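Side-chain contacts in ABC transporter substrate-binding protein (Bradyrhizobium japonicum, PDB 4I1D), which serves as a periplasmic solute-binding protein of an ABC transporter, holds D-malate in this crystal, and may belong to a group that recognises polyamines: residues A[35-40]-A[55-60]; A[7-12]-A[16-21]; A[100-105]-A[256-261]; A[41-46]-A[64-69]. All coordinates share one frame; numbering follows the deposited sequence.

Interaction 1: residues A[35-40]-A[55-60]; sequences NQDSIP and PIWDVV
The indole of W57 lies across the end of strand 33-38, touching D37 with its nitrogen and I39 with the far corner of its benzene ring. NE1 of W57 donates to OD2 of D37 over 3.0 Å with an N-H...O angle of 151°. The bond meets the carboxylate oxygen on its anti side and 27° out of the carboxylate plane; carboxylate and indole planes are 83° apart. D37 reaches this position with CG anti to the backbone N, while its OD1 turns back and accepts from S38 N, which fixes the rotation of the carboxylate. OD2 is also gripped by a salt bridge from R208 of the second subunit, consistent with a fully charged group. This is the tight, buried part. The looser end is apolar: CD1 of I39 comes to the ring's edge, 4.0 Å from CH2 of W57, and CG2 lies as close to the same carbon. I39 is partly exposed, with a bound acetate about 5 Å from its side chain. V8 of strand 4-9 packs over one face of the indole, while A188 of the second subunit packs on both D37 and W57. Strand 4-9 runs parallel between strands 33-38 and 59-63, so the W57-D37 pair bridges over it, as suits the beta-alpha-beta crossover through helix 43-51 in the alpha/beta fold of periplasmic binding proteins.

Interaction 2: residues A[7-12]-A[16-21]; sequences FVSQGG and AAQTVA
Q18 reaches from helix 12-30 to strand 4-9 and sets its amide between S9 and F7. A chi1 of -69° swings its CG to the side of the backbone N, and the extended chain beyond gives the amide the length to span the gap to the strand, nitrogen and oxygen facing different residues. NE2 donates to OG of S9 at 2.9 Å, an almost perfectly straight bond (177°) lying in the plane of the amide. S9 and F7 both hold the first atom beyond CB opposite their own backbone N, which carries the hydroxyl and the ring toward the helix. OG of S9 is also hydrogen-bonded to OD2 of D61; since OG accepts from Q18, its proton is probably given to that carboxylate. OE1 of Q18 comes to the edge of the F7 ring, 3.2 Å from CZ and near the ring plane, with ring and amide planes 78° apart. OE1 also accepts from the hydroxyl of Y102. The contact lies inside a beta-alpha-beta unit, strand 4-9, helix 12-30 and strand 33-38, and ties the helix back onto the strand that leads into it. A leucine in place of Q18 would probably leave S9 OG without its amide donor and the buried Y102 hydroxyl without its carbonyl partner. Nearer the turn, G11 and G12 carry the chain through positive phi values, and G12 O receives A16 N at 3.1 Å, in the carbonyl plane, a bond of helical spacing. CB of A16 lies 3.6 Å from that same oxygen of G12.

Interaction 3: residues A[100-105]-A[256-261]; sequences VSYEFY and VHQANL
Q258 sends its side chain from helix 255-260 to the backbone of strand 100-112 at Y102. From CB, the chain runs to CG and then bends sharply at chi2 (-88°), a turn that brings CD within 3.6 Å of Y102 O. At the tip the two amide atoms part company. NE2 donates to Y102 O at 3.1 Å and 151°; the nitrogen lies in the carbonyl plane, on a lone pair of that oxygen, and the acceptor lies almost in the plane of the amide. The same nitrogen passes the Y102 ring obliquely, 3.7 Å from CD1, and also donates to A252 O. OE1 lies 3.3 Å from Y102 O, where two acceptors face each other without a bond; its partner is instead the backbone N of N271. Beside this polar contact, CD2 of L261 packs against CB of E103 at 3.9 Å, while the carboxylate of E103 turns off to T231 OG1. Y102 and E103 form a classic beta bulge opposite T231 of strand 219-235. Cut back to an alanine here, the side chain of Q258 would probably leave the carbonyls of Y102 and A252 and the N-H of N271 without these partners, and open a gap beside the bulge. Three bonds thus fix which way round the amide sits, and the donors pulling on Y102 O and on OE1 are likely to offset the repulsion between these two close oxygens.

Interaction 4: residues A[41-46]-A[64-69]; sequences DAWPAI and TGYCLR
The indole of W43 is sandwiched between Y66 on one face and I46 on the other. On the first, CB of Y66 stands over the pyrrole part, 3.4 Å from CE2 of W43, and O of Y66 lies 3.2 Å above the plane of the W43 ring, displaced toward the rim, near CZ2 and CH2. On the second, CD1 of I46 sits 3.6 Å above the centre of the W43 ring. OD1 of D41 lies at the edge, in plane. The Y66 ring itself meets W43 obliquely: its centroid is 5.0 Å from that of the five-membered ring, with planes at 60°. R69 NE comes in plane at the edge of the Y66 ring, while the guanidinium's outer nitrogens form salt bridges with E312 and E315. In Y66 a chi1 of -61° turns CG away from the residue's own carbonyl carbon, which carries the phenol past the indole's nitrogen end and leaves CB and the backbone carbonyl to press on the indole. NE1 of W43 finds its acceptor in T62 OG1. D41 OD1 also makes a capping bond to W43 N (3.1 Å, 172°), holding the base of the tryptophan. The side chain of Y66 reaches to about 3 Å from a bound acetate and a bound glycerol, both probably from the crystallisation liquor. Helices 43-51 and 64-72 meet here beside strand 59-63: A42 and I46 rest on V60, and C67 touches T62 as well as S232 and C234 of strand 219-235.

How the interactions relate
Strand 4-9 of interaction 2 lies between the two strands of interaction 1 in the sheet, and the contacts interlock through hydrogen bonds: N35 O is 2.7 Å from F7 N, and Q36 NE2 is 2.8 Å from T19 OG1. Interaction 2 continues into interaction 3 through Q18 OE1 and Y102 OH, 2.8 Å apart. Interaction 1 meets interaction 4 where W57 CH2 packs on A45 CB at 3.6 Å. Interaction 4 does not touch 2 or 3, its nearest atoms being about 5 Å from each. G12 lies about 6 Å from a bound D-malate, and the side chains of I39 and E103 about 9 and 10 Å; interactions 1 and 4 lie away from the malate-binding residues of their own chain. Interactions 1 and 2 also contact the second subunit.

Interaction 1: residues A[35-40]-A[55-60]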
loop_
_atom_site.group_PDB
_atom_site.type_symbol
_atom_site.label_atom_id
_atom_site.label_comp_id
_atom_site.label_asym_id
_atom_site.label_seq_id
_atom_site.Cartn_x
_atom_site.Cartn_y
_atom_site.Cartn_z
ATOM N N ASN A 35 -16.285 40.718 8.384
ATOM C CA ASN A 35 -16.693 39.322 8.292
ATOM C C ASN A 35 -15.616 38.437 8.905
ATOM O O ASN A 35 -14.419 38.633 8.675
ATOM C CB ASN A 35 -16.958 38.936 6.844
ATOM C CG ASN A 35 -17.873 39.923 6.149
ATOM O OD1 ASN A 35 -17.477 40.581 5.185
ATOM N ND2 ASN A 35 -19.104 40.041 6.644
ATOM N N GLN A 36 -16.043 37.478 9.713
ATOM C CA GLN A 36 -15.112 36.639 10.447
ATOM C C GLN A 36 -15.023 35.249 9.862
ATOM O O GLN A 36 -15.994 34.727 9.315
ATOM C CB GLN A 36 -15.538 36.528 11.915
ATOM C CG GLN A 36 -15.406 37.819 12.713
ATOM C CD GLN A 36 -15.541 37.589 14.208
ATOM O OE1 GLN A 36 -15.062 36.580 14.739
ATOM N NE2 GLN A 36 -16.196 38.520 14.896
ATOM N N ASP A 37 -13.856 34.635 10.019
ATOM C CA ASP A 37 -13.697 33.220 9.734
ATOM C C ASP A 37 -12.745 32.671 10.795
ATOM O O ASP A 37 -12.155 33.444 11.562
ATOM C CB ASP A 37 -13.150 33.011 8.317
ATOM C CG ASP A 37 -13.527 31.652 7.733
ATOM O OD1 ASP A 37 -14.054 30.801 8.486
ATOM O OD2 ASP A 37 -13.295 31.432 6.520
ATOM N N SER A 38 -12.611 31.348 10.847
ATOM C CA SER A 38 -11.751 30.680 11.820
ATOM C C SER A 38 -11.098 29.458 11.210
ATOM O O SER A 38 -11.683 28.780 10.364
ATOM C CB SER A 38 -12.555 30.243 13.056
ATOM O OG SER A 38 -13.144 31.369 13.683
ATOM N N ILE A 39 -9.883 29.171 11.656
ATOM C CA ILE A 39 -9.180 27.976 11.238
ATOM C C ILE A 39 -8.038 27.731 12.224
ATOM O O ILE A 39 -7.409 28.683 12.698
ATOM C CB ILE A 39 -8.659 28.108 9.775
ATOM C CG1 ILE A 39 -8.230 26.744 9.225
ATOM C CG2 ILE A 39 -7.516 29.114 9.691
ATOM C CD1 ILE A 39 -7.899 26.752 7.745
ATOM N N PRO A 40 -7.788 26.457 12.563
ATOM C CA PRO A 40 -6.686 26.117 13.472
ATOM C C PRO A 40 -5.338 26.585 12.919
ATOM O O PRO A 40 -4.597 27.315 13.585
ATOM C CB PRO A 40 -6.730 24.583 13.513
ATOM C CG PRO A 40 -8.134 24.222 13.131
ATOM C CD PRO A 40 -8.551 25.269 12.142
ATOM N N PRO A 55 -7.539 35.727 -3.273
ATOM C CA PRO A 55 -7.783 35.308 -1.888
ATOM C C PRO A 55 -9.172 35.730 -1.412
ATOM O O PRO A 55 -9.620 36.817 -1.775
ATOM C CB PRO A 55 -6.741 36.097 -1.094
ATOM C CG PRO A 55 -5.758 36.620 -2.112
ATOM C CD PRO A 55 -6.499 36.766 -3.375
ATOM N N ILE A 56 -9.838 34.902 -0.612
ATOM C CA ILE A 56 -11.085 35.333 0.029
ATOM C C ILE A 56 -10.830 36.006 1.387
ATOM O O ILE A 56 -11.659 36.778 1.851
ATOM C CB ILE A 56 -12.103 34.178 0.224
ATOM C CG1 ILE A 56 -11.492 33.054 1.065
ATOM C CG2 ILE A 56 -12.594 33.646 -1.116
ATOM C CD1 ILE A 56 -12.414 31.869 1.242
ATOM N N TRP A 57 -9.688 35.717 2.019
ATOM C CA TRP A 57 -9.352 36.326 3.316
ATOM C C TRP A 57 -8.536 37.601 3.134
ATOM O O TRP A 57 -7.738 37.698 2.198
ATOM C CB TRP A 57 -8.541 35.354 4.177
ATOM C CG TRP A 57 -9.283 34.131 4.619
ATOM C CD1 TRP A 57 -10.643 33.969 4.703
ATOM C CD2 TRP A 57 -8.703 32.891 5.030
ATOM N NE1 TRP A 57 -10.938 32.702 5.150
ATOM C CE2 TRP A 57 -9.765 32.018 5.352
ATOM C CE3 TRP A 57 -7.385 32.431 5.158
ATOM C CZ2 TRP A 57 -9.551 30.714 5.800
ATOM C CZ3 TRP A 57 -7.177 31.136 5.594
ATOM C CH2 TRP A 57 -8.254 30.292 5.911
ATOM N N ASP A 58 -8.722 38.571 4.029
ATOM C CA ASP A 58 -7.920 39.804 4.006
ATOM C C ASP A 58 -6.863 39.804 5.107
ATOM O O ASP A 58 -5.656 39.916 4.854
ATOM C CB ASP A 58 -8.811 41.038 4.170
ATOM C CG ASP A 58 -9.763 41.238 2.991
ATOM O OD1 ASP A 58 -9.271 41.484 1.869
ATOM O OD2 ASP A 58 -11.002 41.166 3.182
ATOM N N VAL A 59 -7.335 39.681 6.338
ATOM C CA VAL A 59 -6.479 39.814 7.495
ATOM C C VAL A 59 -6.481 38.514 8.286
ATOM O O VAL A 59 -7.535 37.960 8.584
ATOM C CB VAL A 59 -6.932 40.972 8.396
ATOM C CG1 VAL A 59 -6.062 41.053 9.633
ATOM C CG2 VAL A 59 -6.900 42.290 7.622
ATOM N N VAL A 60 -5.285 38.042 8.612
ATOM C CA VAL A 60 -5.105 36.815 9.367
ATOM C C VAL A 60 -4.342 37.069 10.661
ATOM O O VAL A 60 -3.331 37.767 10.676
ATOM C CB VAL A 60 -4.360 35.759 8.534
ATOM C CG1 VAL A 60 -4.017 34.554 9.383
ATOM C CG2 VAL A 60 -5.223 35.352 7.341
#

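Interaction 2: residues A[7-12]-A[16-21]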
loop_
_atom_site.group_PDB
_atom_site.type_symbol
_atom_site.label_atom_id
_atom_site.label_comp_id
_atom_site.label_asym_id
_atom_site.label_seq_id
_atom_site.Cartn_x
_atom_site.Cartn_y
_atom_site.Cartn_z
ATOM N N PHE A 7 -11.731 38.862 8.422
ATOM C CA PHE A 7 -10.717 38.692 9.452
ATOM C C PHE A 7 -10.724 37.234 9.923
ATOM O O PHE A 7 -11.780 36.689 10.235
ATOM C CB PHE A 7 -11.042 39.619 10.620
ATOM C CG PHE A 7 -10.157 39.426 11.811
ATOM C CD1 PHE A 7 -8.959 40.119 11.918
ATOM C CD2 PHE A 7 -10.516 38.552 12.822
ATOM C CE1 PHE A 7 -8.140 39.946 13.018
ATOM C CE2 PHE A 7 -9.698 38.366 13.927
ATOM C CZ PHE A 7 -8.505 39.062 14.025
ATOM N N VAL A 8 -9.554 36.609 9.991
ATOM C CA VAL A 8 -9.477 35.192 10.334
ATOM C C VAL A 8 -8.608 34.942 11.572
ATOM O O VAL A 8 -7.462 35.380 11.628
ATOM C CB VAL A 8 -8.894 34.386 9.154
ATOM C CG1 VAL A 8 -8.853 32.906 9.488
ATOM C CG2 VAL A 8 -9.704 34.653 7.884
ATOM N N SER A 9 -9.152 34.225 12.552
ATOM C CA SER A 9 -8.400 33.857 13.750
ATOM C C SER A 9 -8.706 32.403 14.136
ATOM O O SER A 9 -9.101 31.608 13.284
ATOM C CB SER A 9 -8.698 34.829 14.906
ATOM O OG SER A 9 -7.881 34.564 16.041
ATOM N N GLN A 10 -8.534 32.056 15.412
ATOM C CA GLN A 10 -8.592 30.652 15.829
ATOM C C GLN A 10 -9.906 30.232 16.489
ATOM O O GLN A 10 -10.031 29.101 16.963
ATOM C CB GLN A 10 -7.409 30.299 16.742
ATOM C CG GLN A 10 -6.175 29.790 16.016
ATOM C CD GLN A 10 -4.981 30.718 16.165
ATOM O OE1 GLN A 10 -5.050 31.898 15.813
ATOM N NE2 GLN A 10 -3.878 30.188 16.694
ATOM N N GLY A 11 -10.881 31.134 16.512
ATOM C CA GLY A 11 -12.211 30.813 17.005
ATOM C C GLY A 11 -12.293 30.671 18.515
ATOM O O GLY A 11 -11.375 31.072 19.228
ATOM N N GLY A 12 -13.404 30.118 19.002
ATOM C CA GLY A 12 -13.542 29.786 20.413
ATOM C C GLY A 12 -13.598 30.996 21.333
ATOM O O GLY A 12 -13.971 32.093 20.895
ATOM N N ALA A 16 -14.012 35.125 20.392
ATOM C CA ALA A 16 -15.171 35.839 20.929
ATOM C C ALA A 16 -14.691 37.068 21.716
ATOM O O ALA A 16 -15.309 38.132 21.682
ATOM C CB ALA A 16 -16.013 34.932 21.809
ATOM N N ALA A 17 -13.575 36.908 22.419
ATOM C CA ALA A 17 -13.019 37.992 23.225
ATOM C C ALA A 17 -12.501 39.108 22.328
ATOM O O ALA A 17 -12.643 40.284 22.653
ATOM C CB ALA A 17 -11.909 37.470 24.119
ATOM N N GLN A 18 -11.895 38.725 21.203
ATOM C CA GLN A 18 -11.402 39.680 20.221
ATOM C C GLN A 18 -12.545 40.498 19.672
ATOM O O GLN A 18 -12.400 41.687 19.378
ATOM C CB GLN A 18 -10.748 38.953 19.048
ATOM C CG GLN A 18 -9.443 38.255 19.369
ATOM C CD GLN A 18 -8.948 37.502 18.159
ATOM O OE1 GLN A 18 -8.757 38.098 17.109
ATOM N NE2 GLN A 18 -8.791 36.181 18.283
ATOM N N THR A 19 -13.679 39.833 19.500
ATOM C CA THR A 19 -14.844 40.460 18.911
ATOM C C THR A 19 -15.344 41.570 19.825
ATOM O O THR A 19 -15.579 42.693 19.376
ATOM C CB THR A 19 -15.947 39.419 18.641
ATOM O OG1 THR A 19 -15.515 38.544 17.590
ATOM C CG2 THR A 19 -17.268 40.094 18.241
ATOM N N VAL A 20 -15.491 41.261 21.108
ATOM C CA VAL A 20 -15.976 42.243 22.064
ATOM C C VAL A 20 -15.000 43.408 22.216
ATOM O O VAL A 20 -15.390 44.573 22.154
ATOM C CB VAL A 20 -16.195 41.617 23.436
ATOM C CG1 VAL A 20 -16.602 42.687 24.433
ATOM C CG2 VAL A 20 -17.258 40.541 23.348
ATOM N N ALA A 21 -13.725 43.076 22.396
ATOM C CA ALA A 21 -12.690 44.058 22.694
ATOM C C ALA A 21 -12.212 44.833 21.478
ATOM O O ALA A 21 -11.894 46.016 21.582
ATOM C CB ALA A 21 -11.495 43.368 23.345
#

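Interaction 3: residues A[100-105]-A[256-261]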
loop_
_atom_site.group_PDB
_atom_site.type_symbol
_atom_site.label_atom_id
_atom_site.label_comp_id
_atom_site.label_asym_id
_atom_site.label_seq_id
_atom_site.Cartn_x
_atom_site.Cartn_y
_atom_site.Cartn_z
ATOM N N VAL A 100 2.255 42.952 12.738
ATOM C CA VAL A 100 2.273 43.685 14.003
ATOM C C VAL A 100 1.790 42.774 15.118
ATOM O O VAL A 100 0.778 42.089 14.964
ATOM C CB VAL A 100 1.367 44.935 13.978
ATOM C CG1 VAL A 100 1.602 45.786 15.235
ATOM C CG2 VAL A 100 1.621 45.759 12.728
ATOM N N SER A 101 2.508 42.772 16.241
ATOM C CA SER A 101 2.128 41.960 17.402
ATOM C C SER A 101 0.710 42.278 17.863
ATOM O O SER A 101 0.330 43.447 17.990
ATOM C CB SER A 101 3.113 42.163 18.555
ATOM O OG SER A 101 4.427 41.837 18.148
ATOM N N TYR A 102 -0.065 41.233 18.134
ATOM C CA TYR A 102 -1.502 41.397 18.363
ATOM C C TYR A 102 -1.909 41.036 19.794
ATOM O O TYR A 102 -2.698 41.742 20.411
ATOM C CB TYR A 102 -2.256 40.565 17.335
ATOM C CG TYR A 102 -3.769 40.651 17.368
ATOM C CD1 TYR A 102 -4.428 41.869 17.242
ATOM C CD2 TYR A 102 -4.537 39.493 17.461
ATOM C CE1 TYR A 102 -5.813 41.930 17.248
ATOM C CE2 TYR A 102 -5.905 39.539 17.474
ATOM C CZ TYR A 102 -6.544 40.757 17.362
ATOM O OH TYR A 102 -7.915 40.788 17.360
ATOM N N GLU A 103 -1.347 39.949 20.319
ATOM C CA GLU A 103 -1.583 39.532 21.696
ATOM C C GLU A 103 -0.510 38.534 22.150
ATOM O O GLU A 103 0.065 37.811 21.332
ATOM C CB GLU A 103 -2.967 38.896 21.813
ATOM C CG GLU A 103 -3.184 37.746 20.841
ATOM C CD GLU A 103 -2.649 36.402 21.357
ATOM O OE1 GLU A 103 -2.375 35.510 20.528
ATOM O OE2 GLU A 103 -2.516 36.224 22.586
ATOM N N PHE A 104 -0.245 38.489 23.453
ATOM C CA PHE A 104 0.729 37.551 23.996
ATOM C C PHE A 104 0.047 36.459 24.806
ATOM O O PHE A 104 -0.882 36.739 25.571
ATOM C CB PHE A 104 1.729 38.275 24.880
ATOM C CG PHE A 104 2.688 39.131 24.127
ATOM C CD1 PHE A 104 2.379 40.450 23.849
ATOM C CD2 PHE A 104 3.909 38.620 23.704
ATOM C CE1 PHE A 104 3.271 41.252 23.161
ATOM C CE2 PHE A 104 4.802 39.410 23.008
ATOM C CZ PHE A 104 4.482 40.732 22.730
ATOM N N TYR A 105 0.508 35.219 24.618
ATOM C CA TYR A 105 0.067 34.077 25.416
ATOM C C TYR A 105 1.267 33.270 25.864
ATOM O O TYR A 105 2.356 33.423 25.314
ATOM C CB TYR A 105 -0.871 33.181 24.614
ATOM C CG TYR A 105 -0.282 32.583 23.348
ATOM C CD1 TYR A 105 0.113 31.252 23.296
ATOM C CD2 TYR A 105 -0.146 33.342 22.202
ATOM C CE1 TYR A 105 0.628 30.695 22.121
ATOM C CE2 TYR A 105 0.373 32.801 21.034
ATOM C CZ TYR A 105 0.752 31.481 20.996
ATOM O OH TYR A 105 1.257 30.966 19.822
ATOM N N VAL A 256 -6.290 51.584 23.421
ATOM C CA VAL A 256 -7.530 51.332 24.147
ATOM C C VAL A 256 -8.175 50.002 23.765
ATOM O O VAL A 256 -8.506 49.196 24.633
ATOM C CB VAL A 256 -8.549 52.467 23.938
ATOM C CG1 VAL A 256 -9.841 52.161 24.679
ATOM C CG2 VAL A 256 -7.966 53.792 24.401
ATOM N N HIS A 257 -8.357 49.775 22.468
ATOM C CA HIS A 257 -8.964 48.529 22.005
ATOM C C HIS A 257 -8.150 47.358 22.538
ATOM O O HIS A 257 -8.694 46.376 23.045
ATOM C CB HIS A 257 -9.018 48.477 20.476
ATOM C CG HIS A 257 -9.949 49.480 19.868
ATOM N ND1 HIS A 257 -9.934 49.792 18.525
ATOM C CD2 HIS A 257 -10.922 50.244 20.421
ATOM C CE1 HIS A 257 -10.857 50.703 18.277
ATOM N NE2 HIS A 257 -11.473 50.994 19.409
ATOM N N GLN A 258 -6.835 47.491 22.427
ATOM C CA GLN A 258 -5.899 46.492 22.902
ATOM C C GLN A 258 -5.979 46.286 24.414
ATOM O O GLN A 258 -5.991 45.155 24.885
ATOM C CB GLN A 258 -4.482 46.893 22.492
ATOM C CG GLN A 258 -4.159 46.583 21.032
ATOM C CD GLN A 258 -3.610 45.183 20.866
ATOM O OE1 GLN A 258 -2.708 44.777 21.600
ATOM N NE2 GLN A 258 -4.156 44.430 19.909
ATOM N N ALA A 259 -6.027 47.376 25.174
ATOM C CA ALA A 259 -6.127 47.277 26.623
ATOM C C ALA A 259 -7.426 46.579 27.027
ATOM O O ALA A 259 -7.535 46.046 28.129
ATOM C CB ALA A 259 -6.013 48.679 27.298
ATOM N N ASN A 260 -8.412 46.576 26.134
ATOM C CA ASN A 260 -9.690 45.942 26.449
ATOM C C ASN A 260 -9.680 44.426 26.287
ATOM O O ASN A 260 -10.531 43.732 26.845
ATOM C CB ASN A 260 -10.832 46.550 25.640
ATOM C CG ASN A 260 -11.514 47.694 26.375
ATOM O OD1 ASN A 260 -12.532 47.503 27.044
ATOM N ND2 ASN A 260 -10.947 48.890 26.261
ATOM N N LEU A 261 -8.717 43.913 25.530
ATOM C CA LEU A 261 -8.674 42.475 25.256
ATOM C C LEU A 261 -8.531 41.622 26.525
ATOM O O LEU A 261 -9.323 40.702 26.744
ATOM C CB LEU A 261 -7.590 42.123 24.232
ATOM C CG LEU A 261 -7.487 40.623 23.967
ATOM C CD1 LEU A 261 -8.807 40.091 23.450
ATOM C CD2 LEU A 261 -6.364 40.317 22.990
#

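Interaction 4: residues A[41-46]-A[64-69]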
loop_
_atom_site.group_PDB
_atom_site.type_symbol
_atom_site.label_atom_id
_atom_site.label_comp_id
_atom_site.label_asym_id
_atom_site.label_seq_id
_atom_site.Cartn_x
_atom_site.Cartn_y
_atom_site.Cartn_z
ATOM N N ASP A 41 -5.028 26.156 11.700
ATOM C CA ASP A 41 -3.784 26.531 11.038
ATOM C C ASP A 41 -4.090 27.138 9.676
ATOM O O ASP A 41 -4.565 26.458 8.766
ATOM C CB ASP A 41 -2.858 25.316 10.888
ATOM C CG ASP A 41 -1.609 25.622 10.061
ATOM O OD1 ASP A 41 -1.278 26.816 9.889
ATOM O OD2 ASP A 41 -0.954 24.663 9.591
ATOM N N ALA A 42 -3.789 28.422 9.536
ATOM C CA ALA A 42 -4.194 29.166 8.354
ATOM C C ALA A 42 -3.272 28.977 7.157
ATOM O O ALA A 42 -3.643 29.292 6.034
ATOM C CB ALA A 42 -4.293 30.628 8.688
ATOM N N TRP A 43 -2.068 28.473 7.380
ATOM C CA TRP A 43 -1.059 28.616 6.334
ATOM C C TRP A 43 -1.244 27.787 5.063
ATOM O O TRP A 43 -1.086 28.311 3.959
ATOM C CB TRP A 43 0.360 28.630 6.919
ATOM C CG TRP A 43 0.525 29.955 7.586
ATOM C CD1 TRP A 43 0.192 30.271 8.872
ATOM C CD2 TRP A 43 0.947 31.180 6.968
ATOM N NE1 TRP A 43 0.426 31.607 9.108
ATOM C CE2 TRP A 43 0.889 32.189 7.956
ATOM C CE3 TRP A 43 1.395 31.517 5.684
ATOM C CZ2 TRP A 43 1.263 33.515 7.700
ATOM C CZ3 TRP A 43 1.763 32.836 5.429
ATOM C CH2 TRP A 43 1.695 33.817 6.435
ATOM N N PRO A 44 -1.635 26.516 5.202
ATOM C CA PRO A 44 -1.904 25.804 3.948
ATOM C C PRO A 44 -2.939 26.545 3.100
ATOM O O PRO A 44 -2.803 26.602 1.876
ATOM C CB PRO A 44 -2.443 24.450 4.426
ATOM C CG PRO A 44 -1.785 24.251 5.766
ATOM C CD PRO A 44 -1.755 25.641 6.381
ATOM N N ALA A 45 -3.943 27.133 3.747
ATOM C CA ALA A 45 -4.996 27.833 3.025
ATOM C C ALA A 45 -4.487 29.144 2.433
ATOM O O ALA A 45 -4.829 29.506 1.308
ATOM C CB ALA A 45 -6.191 28.085 3.935
ATOM N N ILE A 46 -3.676 29.861 3.199
ATOM C CA ILE A 46 -3.096 31.101 2.711
ATOM C C ILE A 46 -2.289 30.827 1.442
ATOM O O ILE A 46 -2.381 31.578 0.469
ATOM C CB ILE A 46 -2.211 31.769 3.775
ATOM C CG1 ILE A 46 -3.081 32.410 4.860
ATOM C CG2 ILE A 46 -1.326 32.828 3.156
ATOM C CD1 ILE A 46 -2.290 32.771 6.113
ATOM N N THR A 64 3.374 34.546 15.313
ATOM C CA THR A 64 4.226 35.542 14.695
ATOM C C THR A 64 5.274 34.937 13.750
ATOM O O THR A 64 5.612 35.526 12.725
ATOM C CB THR A 64 4.880 36.385 15.805
ATOM O OG1 THR A 64 3.842 36.982 16.592
ATOM C CG2 THR A 64 5.760 37.464 15.239
ATOM N N GLY A 65 5.765 33.752 14.083
ATOM C CA GLY A 65 6.791 33.111 13.275
ATOM C C GLY A 65 6.333 32.790 11.864
ATOM O O GLY A 65 7.132 32.814 10.929
ATOM N N TYR A 66 5.045 32.491 11.710
ATOM C CA TYR A 66 4.478 32.195 10.395
ATOM C C TYR A 66 4.393 33.450 9.543
ATOM O O TYR A 66 4.454 33.384 8.315
ATOM C CB TYR A 66 3.092 31.554 10.522
ATOM C CG TYR A 66 3.094 30.234 11.260
ATOM C CD1 TYR A 66 4.187 29.386 11.193
ATOM C CD2 TYR A 66 2.013 29.845 12.034
ATOM C CE1 TYR A 66 4.200 28.185 11.872
ATOM C CE2 TYR A 66 2.016 28.644 12.718
ATOM C CZ TYR A 66 3.112 27.817 12.634
ATOM O OH TYR A 66 3.128 26.617 13.315
ATOM N N CYS A 67 4.244 34.596 10.196
ATOM C CA CYS A 67 4.259 35.864 9.479
ATOM C C CYS A 67 5.614 36.089 8.858
ATOM O O CYS A 67 5.705 36.563 7.730
ATOM C CB CYS A 67 3.908 37.027 10.405
ATOM S SG CYS A 67 2.241 36.907 11.062
ATOM N N LEU A 68 6.672 35.740 9.591
ATOM C CA LEU A 68 8.029 35.892 9.074
ATOM C C LEU A 68 8.245 34.969 7.880
ATOM O O LEU A 68 8.745 35.399 6.836
ATOM C CB LEU A 68 9.081 35.617 10.162
ATOM C CG LEU A 68 8.884 36.282 11.533
ATOM C CD1 LEU A 68 10.048 35.962 12.474
ATOM C CD2 LEU A 68 8.721 37.779 11.397
ATOM N N ARG A 69 7.866 33.703 8.038
ATOM C CA ARG A 69 7.994 32.720 6.961
ATOM C C ARG A 69 7.184 33.156 5.748
ATOM O O ARG A 69 7.702 33.236 4.634
ATOM C CB ARG A 69 7.523 31.336 7.425
ATOM C CG ARG A 69 8.638 30.388 7.849
ATOM C CD ARG A 69 8.159 28.929 7.914
ATOM N NE ARG A 69 7.507 28.595 9.184
ATOM C CZ ARG A 69 8.111 27.993 10.209
ATOM N NH1 ARG A 69 7.430 27.734 11.319
ATOM N NH2 ARG A 69 9.395 27.646 10.130
#